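Local coordinates for glycoside Hydrolase (Bacteroides uniformis, PDB 5T99), which probably hydrolyses beta-linked galactose from agarose-derived sugar chains, as a family 2 glycoside hydrolase that binds the galactose mimic galacto-isofagomine in its barrel pocket, at residues Glu480-Tyr485 against Asn544-Gly549; Ile293-Asp298 against Thr444-Cys449; Gln713-Pro718 against Arg736-Asp741. All blocks are in the same frame, centred on the assembly; numbering follows the deposited sequence.

Interaction 1: Glu480-Tyr485 against Asn544-Gly549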
loop_
_atom_site.group_PDB
_atom_site.type_symbol
_atom_site.label_atom_id
_atom_site.label_comp_id
_atom_site.label_asym_id
_atom_site.label_seq_id
_atom_site.Cartn_x
_atom_site.Cartn_y
_atom_site.Cartn_z
ATOM N N GLU A 480 8.366 -19.501 -24.059
ATOM C CA GLU A 480 7.349 -20.313 -24.739
ATOM C C GLU A 480 6.046 -19.540 -24.994
ATOM O O GLU A 480 5.482 -19.638 -26.085
ATOM C CB GLU A 480 7.072 -21.617 -23.968
ATOM C CG GLU A 480 5.945 -22.456 -24.557
ATOM C CD GLU A 480 5.744 -23.782 -23.851
ATOM O OE1 GLU A 480 4.818 -23.879 -23.017
ATOM O OE2 GLU A 480 6.500 -24.729 -24.142
ATOM N N VAL A 481 5.563 -18.784 -24.006
ATOM C CA VAL A 481 4.300 -18.045 -24.177
ATOM C C VAL A 481 4.400 -16.971 -25.259
ATOM O O VAL A 481 3.410 -16.696 -25.917
ATOM C CB VAL A 481 3.772 -17.442 -22.857
ATOM C CG1 VAL A 481 4.547 -16.183 -22.455
ATOM C CG2 VAL A 481 2.279 -17.158 -22.957
ATOM N N GLN A 482 5.591 -16.391 -25.435
ATOM C CA GLN A 482 5.864 -15.445 -26.533
ATOM C C GLN A 482 5.896 -16.113 -27.925
ATOM O O GLN A 482 5.513 -15.488 -28.911
ATOM C CB GLN A 482 7.179 -14.677 -26.299
ATOM C CG GLN A 482 7.166 -13.769 -25.084
ATOM C CD GLN A 482 8.536 -13.161 -24.791
ATOM O OE1 GLN A 482 8.889 -12.096 -25.323
ATOM N NE2 GLN A 482 9.308 -13.824 -23.927
ATOM N N ARG A 483 6.376 -17.352 -28.007
ATOM C CA ARG A 483 6.291 -18.138 -29.244
ATOM C C ARG A 483 4.833 -18.425 -29.620
ATOM O O ARG A 483 4.429 -18.233 -30.770
ATOM C CB ARG A 483 7.020 -19.486 -29.110
ATOM C CG ARG A 483 8.477 -19.491 -29.532
ATOM C CD ARG A 483 9.003 -20.926 -29.661
ATOM N NE ARG A 483 8.954 -21.697 -28.401
ATOM C CZ ARG A 483 9.792 -21.557 -27.357
ATOM N NH1 ARG A 483 10.770 -20.651 -27.369
ATOM N NH2 ARG A 483 9.635 -22.321 -26.271
ATOM N N LEU A 484 4.073 -18.918 -28.645
ATOM C CA LEU A 484 2.701 -19.364 -28.870
ATOM C C LEU A 484 1.716 -18.210 -29.052
ATOM O O LEU A 484 0.750 -18.330 -29.808
ATOM C CB LEU A 484 2.237 -20.279 -27.725
ATOM C CG LEU A 484 3.029 -21.583 -27.504
ATOM C CD1 LEU A 484 2.580 -22.322 -26.247
ATOM C CD2 LEU A 484 2.928 -22.487 -28.725
ATOM N N TYR A 485 1.949 -17.103 -28.347
ATOM C CA TYR A 485 1.014 -15.976 -28.321
ATOM C C TYR A 485 1.822 -14.696 -28.477
ATOM O O TYR A 485 1.935 -13.917 -27.543
ATOM C CB TYR A 485 0.182 -15.997 -27.026
ATOM C CG TYR A 485 -0.642 -17.255 -26.898
ATOM C CD1 TYR A 485 -1.837 -17.386 -27.587
ATOM C CD2 TYR A 485 -0.193 -18.346 -26.135
ATOM C CE1 TYR A 485 -2.588 -18.555 -27.502
ATOM C CE2 TYR A 485 -0.933 -19.521 -26.050
ATOM C CZ TYR A 485 -2.130 -19.614 -26.736
ATOM O OH TYR A 485 -2.888 -20.743 -26.680
ATOM N N ASN A 544 14.254 -12.096 -21.607
ATOM C CA ASN A 544 12.963 -11.788 -22.242
ATOM C C ASN A 544 12.641 -10.284 -22.105
ATOM O O ASN A 544 11.762 -9.897 -21.319
ATOM C CB ASN A 544 11.859 -12.670 -21.637
ATOM C CG ASN A 544 12.072 -14.162 -21.916
ATOM O OD1 ASN A 544 11.794 -14.652 -23.017
ATOM N ND2 ASN A 544 12.564 -14.893 -20.916
ATOM N N PRO A 545 13.340 -9.430 -22.893
ATOM C CA PRO A 545 13.178 -7.961 -22.827
ATOM C C PRO A 545 11.766 -7.406 -23.093
ATOM O O PRO A 545 11.471 -6.290 -22.674
ATOM C CB PRO A 545 14.151 -7.437 -23.898
ATOM C CG PRO A 545 14.449 -8.593 -24.782
ATOM C CD PRO A 545 14.301 -9.827 -23.946
ATOM N N ARG A 546 10.918 -8.165 -23.788
ATOM C CA ARG A 546 9.527 -7.763 -24.016
ATOM C C ARG A 546 8.717 -7.712 -22.724
ATOM O O ARG A 546 7.774 -6.931 -22.629
ATOM C CB ARG A 546 8.838 -8.680 -25.049
ATOM C CG ARG A 546 9.399 -8.560 -26.477
ATOM C CD ARG A 546 8.623 -9.378 -27.513
ATOM N NE ARG A 546 7.177 -9.134 -27.413
ATOM C CZ ARG A 546 6.199 -10.047 -27.502
ATOM N NH1 ARG A 546 6.436 -11.338 -27.733
ATOM N NH2 ARG A 546 4.937 -9.651 -27.365
ATOM N N PHE A 547 9.064 -8.552 -21.750
ATOM C CA PHE A 547 8.393 -8.518 -20.452
ATOM C C PHE A 547 8.638 -7.156 -19.795
ATOM O O PHE A 547 9.771 -6.691 -19.713
ATOM C CB PHE A 547 8.809 -9.691 -19.542
ATOM C CG PHE A 547 7.956 -10.921 -19.721
ATOM C CD1 PHE A 547 7.155 -11.388 -18.692
ATOM C CD2 PHE A 547 7.929 -11.596 -20.949
ATOM C CE1 PHE A 547 6.349 -12.496 -18.873
ATOM C CE2 PHE A 547 7.117 -12.715 -21.134
ATOM C CZ PHE A 547 6.330 -13.162 -20.091
ATOM N N MET A 548 7.548 -6.521 -19.358
ATOM C CA MET A 548 7.574 -5.130 -18.908
ATOM C C MET A 548 8.204 -4.983 -17.539
ATOM O O MET A 548 8.610 -3.869 -17.164
ATOM C CB MET A 548 6.160 -4.553 -18.860
ATOM C CG MET A 548 5.454 -4.526 -20.208
ATOM S SD MET A 548 3.721 -4.093 -20.037
ATOM C CE MET A 548 3.151 -4.370 -21.710
ATOM N N GLY A 549 8.250 -6.089 -16.790
ATOM C CA GLY A 549 8.883 -6.134 -15.471
ATOM C C GLY A 549 8.261 -7.185 -14.565
ATOM O O GLY A 549 7.597 -8.114 -15.035
HETATM O O HOH W 1 11.253 -10.871 -24.866
HETATM O O HOH W 2 3.720 -12.185 -26.638
#

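Interaction 2: Ile293-Asp298 against Thr444-Cys449. With EDO (1,2-ethanediol), chain J.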
loop_
_atom_site.group_PDB
_atom_site.type_symbol
_atom_site.label_atom_id
_atom_site.label_comp_id
_atom_site.label_asym_id
_atom_site.label_seq_id
_atom_site.Cartn_x
_atom_site.Cartn_y
_atom_site.Cartn_z
ATOM N N ILE A 293 0.628 7.736 -21.083
ATOM C CA ILE A 293 0.997 6.330 -21.018
ATOM C C ILE A 293 0.587 5.643 -22.303
ATOM O O ILE A 293 -0.347 6.046 -22.980
ATOM C CB ILE A 293 0.409 5.594 -19.789
ATOM C CG1 ILE A 293 -1.117 5.736 -19.716
ATOM C CG2 ILE A 293 1.081 6.085 -18.511
ATOM C CD1 ILE A 293 -1.782 4.640 -18.919
ATOM N N CYS A 294 1.301 4.583 -22.617
ATOM C CA CYS A 294 1.153 3.909 -23.890
ATOM C C CYS A 294 1.751 2.516 -23.729
ATOM O O CYS A 294 2.688 2.334 -22.961
ATOM C CB CYS A 294 1.899 4.709 -24.969
ATOM S SG CYS A 294 1.409 4.302 -26.644
ATOM N N PHE A 295 1.203 1.531 -24.427
ATOM C CA PHE A 295 1.777 0.193 -24.412
ATOM C C PHE A 295 1.652 -0.434 -25.799
ATOM O O PHE A 295 0.720 -0.138 -26.555
ATOM C CB PHE A 295 1.096 -0.677 -23.340
ATOM C CG PHE A 295 -0.310 -1.050 -23.690
ATOM C CD1 PHE A 295 -0.579 -2.221 -24.386
ATOM C CD2 PHE A 295 -1.362 -0.195 -23.385
ATOM C CE1 PHE A 295 -1.883 -2.542 -24.754
ATOM C CE2 PHE A 295 -2.667 -0.517 -23.743
ATOM C CZ PHE A 295 -2.925 -1.692 -24.426
ATOM N N THR A 296 2.618 -1.283 -26.122
ATOM C CA THR A 296 2.546 -2.170 -27.277
ATOM C C THR A 296 2.807 -3.585 -26.785
ATOM O O THR A 296 3.053 -3.810 -25.589
ATOM C CB THR A 296 3.602 -1.799 -28.322
ATOM O OG1 THR A 296 4.911 -2.152 -27.844
ATOM C CG2 THR A 296 3.540 -0.289 -28.621
ATOM N N LYS A 297 2.781 -4.538 -27.705
ATOM C CA LYS A 297 3.199 -5.909 -27.381
ATOM C C LYS A 297 4.659 -5.990 -26.851
ATOM O O LYS A 297 5.017 -6.961 -26.180
ATOM C CB LYS A 297 3.004 -6.819 -28.606
ATOM C CG LYS A 297 3.956 -6.532 -29.757
ATOM C CD LYS A 297 3.555 -7.253 -31.032
ATOM C CE LYS A 297 4.672 -7.173 -32.078
ATOM N NZ LYS A 297 5.954 -7.813 -31.624
ATOM N N ASP A 298 5.485 -4.978 -27.157
ATOM C CA ASP A 298 6.918 -4.964 -26.808
ATOM C C ASP A 298 7.301 -4.189 -25.564
ATOM O O ASP A 298 8.466 -4.212 -25.173
ATOM C CB ASP A 298 7.735 -4.461 -27.995
ATOM C CG ASP A 298 7.690 -5.422 -29.175
ATOM O OD1 ASP A 298 7.525 -6.656 -28.973
ATOM O OD2 ASP A 298 7.818 -4.934 -30.315
ATOM N N THR A 444 -8.477 5.282 -20.909
ATOM C CA THR A 444 -7.130 5.891 -20.835
ATOM C C THR A 444 -6.089 5.032 -20.107
ATOM O O THR A 444 -4.927 5.451 -19.973
ATOM C CB THR A 444 -7.146 7.280 -20.146
ATOM O OG1 THR A 444 -7.295 7.121 -18.732
ATOM C CG2 THR A 444 -8.266 8.154 -20.699
ATOM N N ARG A 445 -6.513 3.867 -19.614
ATOM C CA ARG A 445 -5.649 2.944 -18.891
ATOM C C ARG A 445 -6.017 1.521 -19.278
ATOM O O ARG A 445 -7.201 1.197 -19.343
ATOM C CB ARG A 445 -5.849 3.104 -17.389
ATOM C CG ARG A 445 -5.357 4.424 -16.810
ATOM C CD ARG A 445 -5.586 4.450 -15.306
ATOM N NE ARG A 445 -5.255 5.733 -14.687
ATOM C CZ ARG A 445 -6.018 6.825 -14.691
ATOM N NH1 ARG A 445 -7.200 6.853 -15.298
ATOM N NH2 ARG A 445 -5.577 7.924 -14.077
ATOM N N PRO A 446 -5.011 0.667 -19.539
ATOM C CA PRO A 446 -5.310 -0.716 -19.922
ATOM C C PRO A 446 -5.814 -1.591 -18.788
ATOM O O PRO A 446 -5.497 -1.340 -17.625
ATOM C CB PRO A 446 -3.960 -1.240 -20.415
ATOM C CG PRO A 446 -2.958 -0.391 -19.728
ATOM C CD PRO A 446 -3.574 0.965 -19.711
ATOM N N SER A 447 -6.606 -2.604 -19.143
ATOM C CA SER A 447 -6.979 -3.667 -18.221
ATOM C C SER A 447 -5.875 -4.716 -18.173
ATOM O O SER A 447 -5.116 -4.893 -19.123
ATOM C CB SER A 447 -8.275 -4.326 -18.674
ATOM O OG SER A 447 -8.132 -4.928 -19.950
ATOM N N THR A 448 -5.807 -5.429 -17.061
ATOM C CA THR A 448 -4.864 -6.520 -16.901
ATOM C C THR A 448 -5.443 -7.544 -15.927
ATOM O O THR A 448 -6.550 -7.365 -15.399
ATOM C CB THR A 448 -3.495 -5.981 -16.418
ATOM O OG1 THR A 448 -2.489 -7.006 -16.469
ATOM C CG2 THR A 448 -3.601 -5.434 -15.006
ATOM N N CYS A 449 -4.685 -8.616 -15.706
ATOM C CA CYS A 449 -5.087 -9.700 -14.819
ATOM C C CYS A 449 -3.847 -10.517 -14.478
ATOM O O CYS A 449 -2.900 -10.572 -15.272
ATOM C CB CYS A 449 -6.155 -10.575 -15.500
ATOM S SG CYS A 449 -7.063 -11.695 -14.406
HETATM C C1 EDO J . -5.198 11.177 -15.262
HETATM O O1 EDO J . -6.598 10.797 -15.232
HETATM C C2 EDO J . -4.950 12.582 -14.700
HETATM O O2 EDO J . -4.130 12.571 -13.511
#

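Interaction 3: Gln713-Pro718 against Arg736-Asp741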
loop_
_atom_site.group_PDB
_atom_site.type_symbol
_atom_site.label_atom_id
_atom_site.label_comp_id
_atom_site.label_asym_id
_atom_site.label_seq_id
_atom_site.Cartn_x
_atom_site.Cartn_y
_atom_site.Cartn_z
ATOM N N GLN A 713 23.658 -2.888 26.285
ATOM C CA GLN A 713 22.955 -1.597 26.179
ATOM C C GLN A 713 21.894 -1.527 25.078
ATOM O O GLN A 713 21.930 -2.276 24.092
ATOM C CB GLN A 713 23.977 -0.481 25.957
ATOM C CG GLN A 713 24.944 -0.753 24.808
ATOM C CD GLN A 713 25.934 0.376 24.573
ATOM O OE1 GLN A 713 25.722 1.505 25.009
ATOM N NE2 GLN A 713 27.025 0.072 23.877
ATOM N N ILE A 714 20.968 -0.593 25.260
ATOM C CA ILE A 714 19.911 -0.315 24.291
ATOM C C ILE A 714 20.235 1.005 23.581
ATOM O O ILE A 714 20.590 1.984 24.242
ATOM C CB ILE A 714 18.524 -0.195 24.971
ATOM C CG1 ILE A 714 18.260 -1.384 25.921
ATOM C CG2 ILE A 714 17.418 -0.072 23.911
ATOM C CD1 ILE A 714 17.069 -1.195 26.837
ATOM N N LYS A 715 20.128 1.022 22.249
ATOM C CA LYS A 715 20.215 2.266 21.475
ATOM C C LYS A 715 18.867 2.500 20.808
ATOM O O LYS A 715 18.231 1.548 20.354
ATOM C CB LYS A 715 21.342 2.203 20.439
ATOM C CG LYS A 715 21.981 3.565 20.148
ATOM C CD LYS A 715 22.796 3.566 18.847
ATOM C CE LYS A 715 23.322 4.956 18.465
ATOM N NZ LYS A 715 24.696 5.245 18.985
ATOM N N LEU A 716 18.426 3.759 20.781
ATOM C CA LEU A 716 17.146 4.148 20.167
ATOM C C LEU A 716 17.408 5.062 18.980
ATOM O O LEU A 716 18.112 6.056 19.123
ATOM C CB LEU A 716 16.245 4.875 21.172
ATOM C CG LEU A 716 15.844 4.099 22.422
ATOM C CD1 LEU A 716 15.106 5.011 23.392
ATOM C CD2 LEU A 716 14.989 2.886 22.092
ATOM N N ILE A 717 16.836 4.729 17.822
ATOM C CA ILE A 717 17.009 5.536 16.598
ATOM C C ILE A 717 15.644 5.892 15.974
ATOM O O ILE A 717 15.072 5.097 15.221
ATOM C CB ILE A 717 17.929 4.839 15.569
ATOM C CG1 ILE A 717 19.197 4.330 16.266
ATOM C CG2 ILE A 717 18.282 5.797 14.428
ATOM C CD1 ILE A 717 20.238 3.767 15.325
ATOM N N PRO A 718 15.114 7.088 16.300
ATOM C CA PRO A 718 13.908 7.567 15.627
ATOM C C PRO A 718 14.179 7.856 14.158
ATOM O O PRO A 718 15.233 8.415 13.829
ATOM C CB PRO A 718 13.575 8.870 16.371
ATOM C CG PRO A 718 14.356 8.815 17.647
ATOM C CD PRO A 718 15.594 8.064 17.298
ATOM N N ARG A 736 17.776 -1.158 19.126
ATOM C CA ARG A 736 18.922 -2.045 18.929
ATOM C C ARG A 736 19.404 -2.596 20.269
ATOM O O ARG A 736 19.420 -1.870 21.265
ATOM C CB ARG A 736 20.066 -1.282 18.259
ATOM C CG ARG A 736 19.828 -0.980 16.789
ATOM C CD ARG A 736 20.808 0.062 16.288
ATOM N NE ARG A 736 22.210 -0.328 16.462
ATOM C CZ ARG A 736 22.893 -1.146 15.655
ATOM N NH1 ARG A 736 22.314 -1.717 14.598
ATOM N NH2 ARG A 736 24.179 -1.404 15.913
ATOM N N ILE A 737 19.783 -3.875 20.281
ATOM C CA ILE A 737 20.441 -4.479 21.433
ATOM C C ILE A 737 21.917 -4.543 21.077
ATOM O O ILE A 737 22.312 -5.290 20.172
ATOM C CB ILE A 737 19.894 -5.888 21.773
ATOM C CG1 ILE A 737 18.370 -5.871 21.960
ATOM C CG2 ILE A 737 20.557 -6.436 23.030
ATOM C CD1 ILE A 737 17.864 -4.956 23.067
ATOM N N GLU A 738 22.720 -3.746 21.784
ATOM C CA GLU A 738 24.159 -3.624 21.509
ATOM C C GLU A 738 25.034 -4.193 22.637
ATOM O O GLU A 738 24.625 -4.244 23.802
ATOM C CB GLU A 738 24.522 -2.154 21.248
ATOM C CG GLU A 738 24.144 -1.667 19.856
ATOM C CD GLU A 738 24.304 -0.160 19.652
ATOM O OE1 GLU A 738 24.717 0.563 20.592
ATOM O OE2 GLU A 738 24.011 0.307 18.525
ATOM N N ASP A 739 26.241 -4.615 22.273
ATOM C CA ASP A 739 27.261 -4.988 23.257
ATOM C C ASP A 739 27.931 -3.728 23.859
ATOM O O ASP A 739 27.502 -2.605 23.570
ATOM C CB ASP A 739 28.265 -5.999 22.658
ATOM C CG ASP A 739 29.207 -5.394 21.623
ATOM O OD1 ASP A 739 29.303 -4.155 21.483
ATOM O OD2 ASP A 739 29.875 -6.202 20.947
ATOM N N ARG A 740 28.954 -3.918 24.699
ATOM C CA ARG A 740 29.641 -2.808 25.397
ATOM C C ARG A 740 30.284 -1.776 24.451
ATOM O O ARG A 740 30.354 -0.596 24.787
ATOM C CB ARG A 740 30.700 -3.357 26.371
ATOM C CG ARG A 740 31.920 -3.988 25.690
ATOM C CD ARG A 740 32.486 -5.187 26.449
ATOM N NE ARG A 740 32.888 -4.865 27.822
ATOM C CZ ARG A 740 33.407 -5.738 28.692
ATOM N NH1 ARG A 740 33.608 -7.011 28.347
ATOM N NH2 ARG A 740 33.735 -5.338 29.921
ATOM N N ASP A 741 30.729 -2.228 23.275
ATOM C CA ASP A 741 31.350 -1.358 22.258
ATOM C C ASP A 741 30.387 -0.791 21.198
ATOM O O ASP A 741 30.833 -0.112 20.272
ATOM C CB ASP A 741 32.476 -2.121 21.543
ATOM C CG ASP A 741 33.555 -2.585 22.491
ATOM O OD1 ASP A 741 33.909 -1.831 23.429
ATOM O OD2 ASP A 741 34.056 -3.708 22.289
HETATM O O HOH W 3 25.510 3.156 20.758
#

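Interaction 1: Glu480-Tyr485 against Asn544-Gly549
On the outer layer of the TIM barrel, Q482 of helix 478-484 reaches across to N544, R546 and F547 in the loop that leads into strand 549-552. N544 to F547 form a type I beta turn, and the extended side chain of Q482 lies with its amide among the three side chains. Its NE2 donates a weak hydrogen bond to N544 OD1 (2.8 Å, bent to 124° at the hydrogen), the two amide planes being well turned from each other; the same NE2 also bonds Y478 O in its own helix, and N544 ND2 bonds F540 O. The other end of the amide works through water: one molecule donates to Q482 OE1 at 2.7 Å and accepts from R546 N at 2.9 Å, tying the turn's backbone to the helix. Q482 CD meets the edge of the F547 ring in its plane, 3.9 Å from CE2, with the amide standing at 69° to the ring. V481 CG1 touches the same ring at its edge, 4.2 Å from CZ. R546 approaches Q482 from the opposite direction, and its chain bends at the third torsion (chi3 49°), so that NH1 comes within 3.7 Å of Q482 CG. A second water accepts from R546 NH2 at 2.9 Å and donates to Y485 O at 2.6 Å, taking up a carbonyl just past the helix end. R546 itself is held by a salt bridge to D298 and a hydrogen bond to K297 O, which fixes its guanidinium. Behind the contact, V481 and F547 both rest on L490 of strand 490-495 and M471 of strand 468-472, while F547 stacks on Y478; helix 478-484 is thereby joined to the loop that follows helix 534-543, over these barrel strands.

Interaction 2: Ile293-Asp298 against Thr444-Cys449
F295 and I293, on the same side of strand 293-296, pack against P446 and its neighbours at the entry to strand 447-451. The apolar contacts carry most of the interface. F295 and P446 run alongside one another, pointing opposite ways, F295 CE2 lying 3.6 Å from P446 CB and CD2 lying 4.0 Å from P446 CG, so that the CD2-CE2 side of the ring meets the proline CB and CG. The phenylalanine CG stands between its backbone N and carbonyl carbon (chi1 71°), a rotation that brings this side of the ring to the proline. I293 contributes the end of its longer branch: CD1 is 4.2 Å from P446 CD and equally far from R445 CG. Replacing F295 with an alanine is likely to leave P446 CB and CG without their aromatic neighbour, with a gap between the strand and the start of strand 447-451.

Across the contact the one close polar approach is a methyl on a carbonyl: I293 CD1 sits 3.4 Å from T444 O. R445 CB points away from strand 293-296, and its chain is extended from CG to NE; its guanidinium is occupied elsewhere, by a salt bridge to D442 and by the carbonyls of V409, H406 and R404; R445 NH2 adds a weak hydrogen bond of 3.3 Å to O1 of an ethanediol, probably from the crystallisation liquor. At the end of the strand, T296 OG1 accepts from D298 N at 3.0 Å, an ST turn that shapes the chain on its way to strand 299-302.

I293 also touches I410 of strand 409-416, and F295 touches I468 of strand 468-472. A beta hairpin lying under the N-terminal ends of adjacent parallel strands in this way is a familiar means of closing the bottom of a TIM barrel.

Interaction 3: Gln713-Pro718 against Arg736-Asp741
Q713 and K715 pair with E738 and R736 as hydrogen-bonded antiparallel partners, with the non-hydrogen-bonded pair I714 and I737 between them. Two bonds join each hydrogen-bonded pair; E738 N reaches Q713 O at 2.8 Å, and R736 N reaches K715 O at 3.0 Å, almost perfectly straight (179°). I714 and I737 turn to the buried face of the sheet, while Q713, K715, R736 and E738 share the other.

On that second face the side chain of K715 can be followed outward. Its CB lies 3.8 Å from E738 OE1 and about as far from OE2, over the glutamate's carboxylate. CG continues past the same two oxygens at slightly longer range, and CD comes closest, 3.5 Å from E738 OE2. At CE the chain turns (chi4 92°), and NZ gives a hydrogen bond of 2.9 Å to a water. That water donates in turn to E738 OE1 at 2.7 Å, so lysine and glutamate are linked through solvent and not by a direct salt bridge.

The carboxylate's other oxygen belongs to R736, which grips it side-on: NE donates to E738 OE2 at 2.8 Å, NH2 adds a second bond to the same atom, and both meet it on its anti side with the oxygen close to the guanidinium plane. I717 CD1 packs against R736 CD, touching one methylene of the arginine. Further along, Q713 NE2 prolongs the pairing with a bond to D739 O (2.7 Å), lying in the carbonyl plane.

E738 thus has both oxygens engaged, one by an arginine of its own strand and one by the lysine's water, an environment likely to favour its charged form and to join the two strands electrostatically as well as through their backbones.

In the fold
From the N terminus, interaction 2 comes first: 293-298 meets 444-449 across 145 intervening residues, bringing the hairpin ahead of the barrel against its fifth strand. Interaction 1 opens only after that loop has closed and spans 58 residues, from the helix after strand 468-472 to the approach to strand 549-552. Interaction 3 closes a short excursion of 17 residues in the C-terminal beta domain. The three follow in series, none nested or crossed. Interactions 1 and 2 nevertheless touch, through R546 and the 297-298 turn, making a continuous patch on the barrel; interaction 3 lies about 49 Å from either, centre to centre.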